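Local coordinates for elongation factor G (Thermus thermophilus, PDB 2DY1), which binds guanosine triphosphate with magnesium and probably acts as a GTPase in the elongation phase of protein synthesis, at residues 106-111 / 136-141; 144-149 / 154-159. All coordinates share one frame; numbering follows the deposited sequence.

How the contacts relate
Both contacts belong to the GTP-binding domain, on the same side of the chain's centre, with their centres about 13 Å apart. Contact 1 is partly buried: it joins the loops that follow strands 100-106 and 129-134 and mixes a small apolar patch, a long salt bridge, a water bridge and the guanine-binding D137. Contact 2 is buried and wholly apolar in its side chains, packing helix 142-153 on one face of strand 156-165. They follow one another in the chain, and D141 of contact 1 is the N-cap of helix 142-153, its OD1 making weak bonds. They also touch directly, V111 CG2 lying 3.5 Å from L149 CD2, while A107 and G110 border L145.

Contact 1 of 2, residues 106-111 / 136-141; sequences SAEAGV and LDKGGD. With GTP (guanosine-5'-triphosphate), chain C.
A107 and L136 form the apolar part of this meeting of two loops at the guanine side of the GTPase nucleotide site, where 136-141 opens with L136 and D137, the last two positions of the (N/T)KxD base-recognition motif. The methyl CB of A107 lies 3.7 Å from L136 CD1. Nearer the surface, E108 and K138 cross at about a right angle: the carboxylate sits over CB and CE of the lysine, and OE2 reaches NZ at 3.5 Å, a long salt bridge. K138 bends at chi3 (80°), and that bend turns its amine toward OE2, while CG lies against GTP N2 at 3.4 Å.

D137 gives its carboxylate to the base. D137 OD1 accepts from GTP N1 at 2.7 Å, nearly straight (170°), and D137 OD2 accepts from GTP N2 at 2.9 Å, so two bonds fix the carboxylate against the Watson-Crick edge of guanine. S254 and E256 also bond the nucleotide.

Behind this shell, S106 OG accepts from E108 N in an ST turn that shapes the first loop. Further along, one water ties the loops together, donating to A107 O at 2.9 Å and accepting from D141 N at 3.0 Å.

Contact 2 of 2, residues 144-149 / 154-159; sequences ALLEDL and GPILPI
Helix 144-149 and strand 156-158 run nearly antiparallel, their short axes 158° apart in direction and 9.4 Å apart at closest approach, with G154, at positive phi (105°), ending the helix and starting the reversal. Across that spacing L146 and I156 meet: I156 CD1 comes to 3.6 Å from the backbone L146 O and to 4.2 Å from L146 CD2. The isoleucine's two branches divide the helix surface between them, since I156 CG2 turns instead to L149, 4.2 Å from L149 CB. With CG1 between the backbone N and the carbonyl carbon (chi1 56°), the longer branch extends to L146 while CG2 stays at the next turn.

This is the return from helix to strand in the alpha/beta GTPase fold: the helix packs on one face of the mixed sheet, in which strand 156-165 lies parallel to strand 248-252. V250 of that neighbouring strand touches both L146 and I156, and F204 of helix 198-213 touches L146 and P158.

Further along the strand, P158 has its CB bond toward the helix, and L146 CD1 meets the ring at P158 CG, 3.9 Å away, with CB a little farther; the two side chains cross obliquely. L157 points its CB away from the helix and packs on V208 and A211. P155 centres an inverse gamma turn closed by I156 N to G154 O at 2.7 Å.

Contact 1 of 2, residues 106-111 / 136-141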
ATOM      1  N   SER A 106     -12.965   7.851 -15.382  1.00 13.43           N
ATOM      2  CA  SER A 106     -12.891   8.201 -16.801  1.00 13.33           C
ATOM      3  C   SER A 106     -14.147   7.686 -17.518  1.00 11.67           C
ATOM      4  O   SER A 106     -14.532   6.531 -17.337  1.00 14.19           O
ATOM      5  CB  SER A 106     -11.646   7.550 -17.425  1.00 19.35           C
ATOM      6  OG  SER A 106     -11.774   7.486 -18.832  1.00 20.83           O
ATOM      7  N   ALA A 107     -14.779   8.536 -18.321  1.00 14.11           N
ATOM      8  CA  ALA A 107     -15.982   8.138 -19.037  1.00 15.95           C
ATOM      9  C   ALA A 107     -15.672   7.032 -20.040  1.00 17.83           C
ATOM     10  O   ALA A 107     -16.560   6.288 -20.435  1.00 21.47           O
ATOM     11  CB  ALA A 107     -16.594   9.336 -19.753  1.00 15.15           C
ATOM     12  N   GLU A 108     -14.413   6.920 -20.434  1.00 18.06           N
ATOM     13  CA  GLU A 108     -14.002   5.887 -21.387  1.00 27.93           C
ATOM     14  C   GLU A 108     -13.967   4.508 -20.756  1.00 29.60           C
ATOM     15  O   GLU A 108     -14.381   3.517 -21.351  1.00 33.58           O
ATOM     16  CB  GLU A 108     -12.574   6.089 -21.872  1.00 30.50           C
ATOM     17  CG  GLU A 108     -12.207   7.320 -22.594  1.00 43.19           C
ATOM     18  CD  GLU A 108     -11.205   6.984 -23.678  1.00 52.68           C
ATOM     19  OE1 GLU A 108     -11.620   6.892 -24.853  1.00 53.05           O
ATOM     20  OE2 GLU A 108     -10.014   6.780 -23.351  1.00 60.45           O
ATOM     21  N   ALA A 109     -13.408   4.451 -19.556  1.00 23.73           N
ATOM     22  CA  ALA A 109     -13.223   3.186 -18.867  1.00 21.33           C
ATOM     23  C   ALA A 109     -14.222   2.769 -17.812  1.00 25.85           C
ATOM     24  O   ALA A 109     -14.365   1.577 -17.545  1.00 26.02           O
ATOM     25  CB  ALA A 109     -11.818   3.155 -18.272  1.00 28.26           C
ATOM     26  N   GLY A 110     -14.897   3.723 -17.187  1.00 17.52           N
ATOM     27  CA  GLY A 110     -15.847   3.363 -16.152  1.00 18.83           C
ATOM     28  C   GLY A 110     -15.098   2.973 -14.890  1.00 20.00           C
ATOM     29  O   GLY A 110     -13.926   3.328 -14.727  1.00 17.67           O
ATOM     30  N   VAL A 111     -15.764   2.258 -13.994  1.00 18.61           N
ATOM     31  CA  VAL A 111     -15.132   1.814 -12.755  1.00 18.89           C
ATOM     32  C   VAL A 111     -14.057   0.770 -13.067  1.00 20.93           C
ATOM     33  O   VAL A 111     -14.333  -0.254 -13.698  1.00 20.19           O
ATOM     34  CB  VAL A 111     -16.184   1.214 -11.795  1.00 23.81           C
ATOM     35  CG1 VAL A 111     -15.509   0.668 -10.534  1.00 20.97           C
ATOM     36  CG2 VAL A 111     -17.209   2.278 -11.442  1.00 25.84           C
ATOM     37  N   LEU A 136     -14.927  12.834 -20.821  1.00 11.49           N
ATOM     38  CA  LEU A 136     -16.067  12.581 -21.696  1.00 12.05           C
ATOM     39  C   LEU A 136     -15.775  13.125 -23.109  1.00 14.33           C
ATOM     40  O   LEU A 136     -16.394  12.675 -24.082  1.00 17.95           O
ATOM     41  CB  LEU A 136     -17.343  13.217 -21.126  1.00 11.78           C
ATOM     42  CG  LEU A 136     -18.645  12.897 -21.878  1.00  9.66           C
ATOM     43  CD1 LEU A 136     -18.922  11.402 -21.800  1.00 12.26           C
ATOM     44  CD2 LEU A 136     -19.812  13.688 -21.288  1.00 10.98           C
ATOM     45  N   ASP A 137     -14.825  14.047 -23.232  1.00 15.65           N
ATOM     46  CA  ASP A 137     -14.496  14.622 -24.542  1.00 18.13           C
ATOM     47  C   ASP A 137     -13.896  13.580 -25.468  1.00 22.79           C
ATOM     48  O   ASP A 137     -13.829  13.787 -26.689  1.00 21.95           O
ATOM     49  CB  ASP A 137     -13.534  15.807 -24.406  1.00 18.33           C
ATOM     50  CG  ASP A 137     -12.237  15.434 -23.699  1.00 25.83           C
ATOM     51  OD1 ASP A 137     -12.315  14.928 -22.551  1.00 18.50           O
ATOM     52  OD2 ASP A 137     -11.149  15.656 -24.289  1.00 22.53           O
ATOM     53  N   LYS A 138     -13.462  12.459 -24.903  1.00 18.81           N
ATOM     54  CA  LYS A 138     -12.893  11.409 -25.724  1.00 26.51           C
ATOM     55  C   LYS A 138     -13.972  10.559 -26.422  1.00 30.37           C
ATOM     56  O   LYS A 138     -13.642   9.690 -27.227  1.00 33.31           O
ATOM     57  CB  LYS A 138     -11.916  10.572 -24.892  1.00 23.27           C
ATOM     58  CG  LYS A 138     -10.788  11.443 -24.334  1.00 28.35           C
ATOM     59  CD  LYS A 138      -9.704  10.664 -23.600  1.00 38.01           C
ATOM     60  CE  LYS A 138      -8.712  10.025 -24.562  1.00 43.16           C
ATOM     61  NZ  LYS A 138      -7.628   9.320 -23.815  1.00 45.52           N
ATOM     62  N   GLY A 139     -15.255  10.806 -26.119  1.00 26.63           N
ATOM     63  CA  GLY A 139     -16.337  10.105 -26.820  1.00 29.16           C
ATOM     64  C   GLY A 139     -17.304   9.087 -26.215  1.00 31.51           C
ATOM     65  O   GLY A 139     -18.144   8.527 -26.939  1.00 34.57           O
ATOM     66  N   GLY A 140     -17.223   8.867 -24.910  1.00 24.02           N
ATOM     67  CA  GLY A 140     -18.065   7.884 -24.240  1.00 20.85           C
ATOM     68  C   GLY A 140     -19.557   8.130 -24.090  1.00 15.36           C
ATOM     69  O   GLY A 140     -20.081   9.151 -24.509  1.00 20.91           O
ATOM     70  N   ASP A 141     -20.234   7.161 -23.480  1.00 15.05           N
ATOM     71  CA  ASP A 141     -21.681   7.216 -23.270  1.00 12.00           C
ATOM     72  C   ASP A 141     -21.967   7.463 -21.788  1.00 14.53           C
ATOM     73  O   ASP A 141     -21.977   6.535 -20.970  1.00 14.58           O
ATOM     74  CB  ASP A 141     -22.332   5.898 -23.714  1.00 16.63           C
ATOM     75  CG  ASP A 141     -23.844   5.901 -23.524  1.00 16.43           C
ATOM     76  OD1 ASP A 141     -24.367   6.895 -22.986  1.00 16.10           O
ATOM     77  OD2 ASP A 141     -24.518   4.920 -23.908  1.00 15.22           O
TER
HETATM   78  PG  GTP C 700      -2.350   9.134 -11.924  1.00 10.86           P
HETATM   79  O1G GTP C 700      -1.161   8.393 -12.712  1.00 13.18           O
HETATM   80  O2G GTP C 700      -1.723  10.247 -10.953  1.00 10.80           O
HETATM   81  O3G GTP C 700      -3.240   8.197 -11.204  1.00 14.90           O
HETATM   82  O3B GTP C 700      -3.115   9.901 -13.116  1.00  9.77           O
HETATM   83  PB  GTP C 700      -4.165  11.097 -12.912  1.00 11.27           P
HETATM   84  O1B GTP C 700      -5.462  10.522 -12.485  1.00 11.91           O
HETATM   85  O2B GTP C 700      -3.564  12.149 -12.057  1.00  8.00           O
HETATM   86  O3A GTP C 700      -4.387  11.590 -14.422  1.00 13.85           O
HETATM   87  PA  GTP C 700      -3.579  12.796 -15.104  1.00 14.91           P
HETATM   88  O1A GTP C 700      -4.130  14.080 -14.619  1.00 14.79           O
HETATM   89  O2A GTP C 700      -2.127  12.544 -14.953  1.00 15.16           O
HETATM   90  O5' GTP C 700      -3.984  12.656 -16.653  1.00 13.65           O
HETATM   91  C5' GTP C 700      -3.424  11.583 -17.412  1.00 14.65           C
HETATM   92  C4' GTP C 700      -3.628  11.841 -18.904  1.00 19.65           C
HETATM   93  O4' GTP C 700      -5.031  12.091 -19.088  1.00 15.10           O
HETATM   94  C3' GTP C 700      -2.900  13.122 -19.315  1.00 20.18           C
HETATM   95  O3' GTP C 700      -2.493  13.010 -20.682  1.00 24.77           O
HETATM   96  C2' GTP C 700      -3.987  14.186 -19.172  1.00 19.94           C
HETATM   97  O2' GTP C 700      -3.727  15.255 -20.088  1.00 21.94           O
HETATM   98  C1' GTP C 700      -5.177  13.384 -19.695  1.00 11.76           C
HETATM   99  N9  GTP C 700      -6.483  13.960 -19.300  1.00 14.53           N
HETATM  100  C8  GTP C 700      -6.867  14.255 -18.060  1.00 13.98           C
HETATM  101  N7  GTP C 700      -8.146  14.624 -18.064  1.00 14.05           N
HETATM  102  C5  GTP C 700      -8.583  14.571 -19.319  1.00 13.10           C
HETATM  103  C6  GTP C 700      -9.807  14.841 -19.922  1.00 18.90           C
HETATM  104  O6  GTP C 700     -10.794  15.169 -19.264  1.00 16.27           O
HETATM  105  N1  GTP C 700      -9.915  14.695 -21.310  1.00 16.72           N
HETATM  106  C2  GTP C 700      -8.806  14.281 -22.059  1.00 20.68           C
HETATM  107  N2  GTP C 700      -8.905  14.138 -23.377  1.00 19.77           N
HETATM  108  N3  GTP C 700      -7.643  14.025 -21.441  1.00 17.96           N
HETATM  109  C4  GTP C 700      -7.518  14.159 -20.112  1.00 16.38           C
HETATM  110  O   HOH W   1     -18.387   5.089 -22.387  1.00 23.50           O

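Contact 2 of 2, residues 144-149 / 154-159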
ATOM      1  N   ALA A 144     -24.962   5.418 -20.147  1.00 12.57           N
ATOM      2  CA  ALA A 144     -24.672   4.024 -19.860  1.00 14.37           C
ATOM      3  C   ALA A 144     -23.738   3.987 -18.644  1.00 14.33           C
ATOM      4  O   ALA A 144     -23.823   3.080 -17.821  1.00 14.91           O
ATOM      5  CB  ALA A 144     -24.009   3.354 -21.067  1.00 14.08           C
ATOM      6  N   LEU A 145     -22.846   4.975 -18.540  1.00 13.29           N
ATOM      7  CA  LEU A 145     -21.927   5.036 -17.404  1.00 12.81           C
ATOM      8  C   LEU A 145     -22.721   5.219 -16.118  1.00 12.85           C
ATOM      9  O   LEU A 145     -22.444   4.549 -15.136  1.00 13.39           O
ATOM     10  CB  LEU A 145     -20.928   6.184 -17.579  1.00 12.75           C
ATOM     11  CG  LEU A 145     -20.016   6.407 -16.363  1.00 15.72           C
ATOM     12  CD1 LEU A 145     -19.168   5.172 -16.083  1.00 16.47           C
ATOM     13  CD2 LEU A 145     -19.124   7.605 -16.631  1.00 16.32           C
ATOM     14  N   LEU A 146     -23.724   6.096 -16.121  1.00 12.00           N
ATOM     15  CA  LEU A 146     -24.536   6.263 -14.909  1.00 13.66           C
ATOM     16  C   LEU A 146     -25.182   4.928 -14.506  1.00 15.47           C
ATOM     17  O   LEU A 146     -25.239   4.593 -13.320  1.00 15.99           O
ATOM     18  CB  LEU A 146     -25.625   7.313 -15.117  1.00 13.31           C
ATOM     19  CG  LEU A 146     -25.186   8.771 -15.253  1.00 13.38           C
ATOM     20  CD1 LEU A 146     -26.423   9.669 -15.363  1.00 14.41           C
ATOM     21  CD2 LEU A 146     -24.367   9.159 -14.018  1.00 13.91           C
ATOM     22  N   GLU A 147     -25.682   4.164 -15.482  1.00 14.23           N
ATOM     23  CA  GLU A 147     -26.290   2.875 -15.151  1.00 16.28           C
ATOM     24  C   GLU A 147     -25.244   1.929 -14.564  1.00 16.59           C
ATOM     25  O   GLU A 147     -25.509   1.189 -13.615  1.00 17.67           O
ATOM     26  CB  GLU A 147     -26.920   2.233 -16.390  1.00 18.90           C
ATOM     27  CG  GLU A 147     -28.066   3.035 -16.975  1.00 28.22           C
ATOM     28  CD  GLU A 147     -28.807   2.280 -18.064  1.00 50.69           C
ATOM     29  OE1 GLU A 147     -29.586   2.917 -18.808  1.00 60.59           O
ATOM     30  OE2 GLU A 147     -28.622   1.046 -18.169  1.00 60.75           O
ATOM     31  N   ASP A 148     -24.045   1.952 -15.129  1.00 15.21           N
ATOM     32  CA  ASP A 148     -22.978   1.092 -14.645  1.00 14.04           C
ATOM     33  C   ASP A 148     -22.564   1.503 -13.235  1.00 16.27           C
ATOM     34  O   ASP A 148     -22.265   0.656 -12.405  1.00 18.24           O
ATOM     35  CB  ASP A 148     -21.759   1.158 -15.564  1.00 17.22           C
ATOM     36  CG  ASP A 148     -22.006   0.528 -16.926  1.00 20.67           C
ATOM     37  OD1 ASP A 148     -23.027  -0.182 -17.102  1.00 21.66           O
ATOM     38  OD2 ASP A 148     -21.151   0.740 -17.813  1.00 21.99           O
ATOM     39  N   LEU A 149     -22.531   2.808 -12.983  1.00 13.68           N
ATOM     40  CA  LEU A 149     -22.166   3.299 -11.655  1.00 13.54           C
ATOM     41  C   LEU A 149     -23.221   2.858 -10.644  1.00 16.48           C
ATOM     42  O   LEU A 149     -22.890   2.456  -9.533  1.00 17.72           O
ATOM     43  CB  LEU A 149     -22.054   4.817 -11.652  1.00 13.44           C
ATOM     44  CG  LEU A 149     -20.845   5.368 -12.404  1.00 16.48           C
ATOM     45  CD1 LEU A 149     -20.925   6.883 -12.463  1.00 15.66           C
ATOM     46  CD2 LEU A 149     -19.561   4.924 -11.701  1.00 17.38           C
ATOM     47  N   GLY A 154     -24.048   1.641  -6.287  1.00 21.45           N
ATOM     48  CA  GLY A 154     -25.275   1.785  -5.534  1.00 18.90           C
ATOM     49  C   GLY A 154     -26.037   3.084  -5.681  1.00 21.47           C
ATOM     50  O   GLY A 154     -26.321   3.520  -6.801  1.00 22.77           O
ATOM     51  N   PRO A 155     -26.368   3.739  -4.554  1.00 18.31           N
ATOM     52  CA  PRO A 155     -27.121   4.986  -4.543  1.00 16.62           C
ATOM     53  C   PRO A 155     -26.461   6.249  -5.087  1.00 16.23           C
ATOM     54  O   PRO A 155     -26.301   7.235  -4.378  1.00 15.13           O
ATOM     55  CB  PRO A 155     -27.561   5.110  -3.083  1.00 22.47           C
ATOM     56  CG  PRO A 155     -26.414   4.507  -2.351  1.00 18.05           C
ATOM     57  CD  PRO A 155     -26.023   3.314  -3.182  1.00 18.57           C
ATOM     58  N   ILE A 156     -26.114   6.226  -6.368  1.00 16.52           N
ATOM     59  CA  ILE A 156     -25.531   7.414  -6.978  1.00 19.20           C
ATOM     60  C   ILE A 156     -26.623   8.457  -7.185  1.00 18.35           C
ATOM     61  O   ILE A 156     -27.822   8.138  -7.232  1.00 21.09           O
ATOM     62  CB  ILE A 156     -24.843   7.105  -8.329  1.00 18.62           C
ATOM     63  CG1 ILE A 156     -25.826   6.425  -9.286  1.00 25.52           C
ATOM     64  CG2 ILE A 156     -23.630   6.239  -8.085  1.00 19.63           C
ATOM     65  CD1 ILE A 156     -25.806   6.990 -10.685  1.00 21.37           C
ATOM     66  N   LEU A 157     -26.214   9.712  -7.306  1.00 12.23           N
ATOM     67  CA  LEU A 157     -27.161  10.798  -7.474  1.00 14.62           C
ATOM     68  C   LEU A 157     -26.620  11.723  -8.564  1.00 15.51           C
ATOM     69  O   LEU A 157     -25.729  12.529  -8.319  1.00 14.80           O
ATOM     70  CB  LEU A 157     -27.301  11.563  -6.158  1.00 18.89           C
ATOM     71  CG  LEU A 157     -28.439  12.580  -6.091  1.00 24.01           C
ATOM     72  CD1 LEU A 157     -29.753  11.850  -5.836  1.00 17.67           C
ATOM     73  CD2 LEU A 157     -28.182  13.566  -4.986  1.00 24.07           C
ATOM     74  N   PRO A 158     -27.157  11.618  -9.783  1.00 14.75           N
ATOM     75  CA  PRO A 158     -26.666  12.486 -10.864  1.00 13.63           C
ATOM     76  C   PRO A 158     -26.953  13.961 -10.626  1.00 15.15           C
ATOM     77  O   PRO A 158     -28.099  14.365 -10.505  1.00 23.18           O
ATOM     78  CB  PRO A 158     -27.402  11.964 -12.104  1.00 16.69           C
ATOM     79  CG  PRO A 158     -27.731  10.528 -11.737  1.00 21.40           C
ATOM     80  CD  PRO A 158     -28.127  10.633 -10.283  1.00 17.31           C
ATOM     81  N   ILE A 159     -25.909  14.769 -10.550  1.00 13.35           N
ATOM     82  CA  ILE A 159     -26.063  16.203 -10.371  1.00 13.92           C
ATOM     83  C   ILE A 159     -26.022  16.852 -11.744  1.00 14.92           C
ATOM     84  O   ILE A 159     -26.764  17.792 -12.032  1.00 14.54           O
ATOM     85  CB  ILE A 159     -24.900  16.798  -9.523  1.00 14.65           C
ATOM     86  CG1 ILE A 159     -24.885  16.153  -8.134  1.00 20.09           C
ATOM     87  CG2 ILE A 159     -25.000  18.318  -9.465  1.00 17.59           C
ATOM     88  CD1 ILE A 159     -26.200  16.255  -7.389  1.00 20.13           C
TER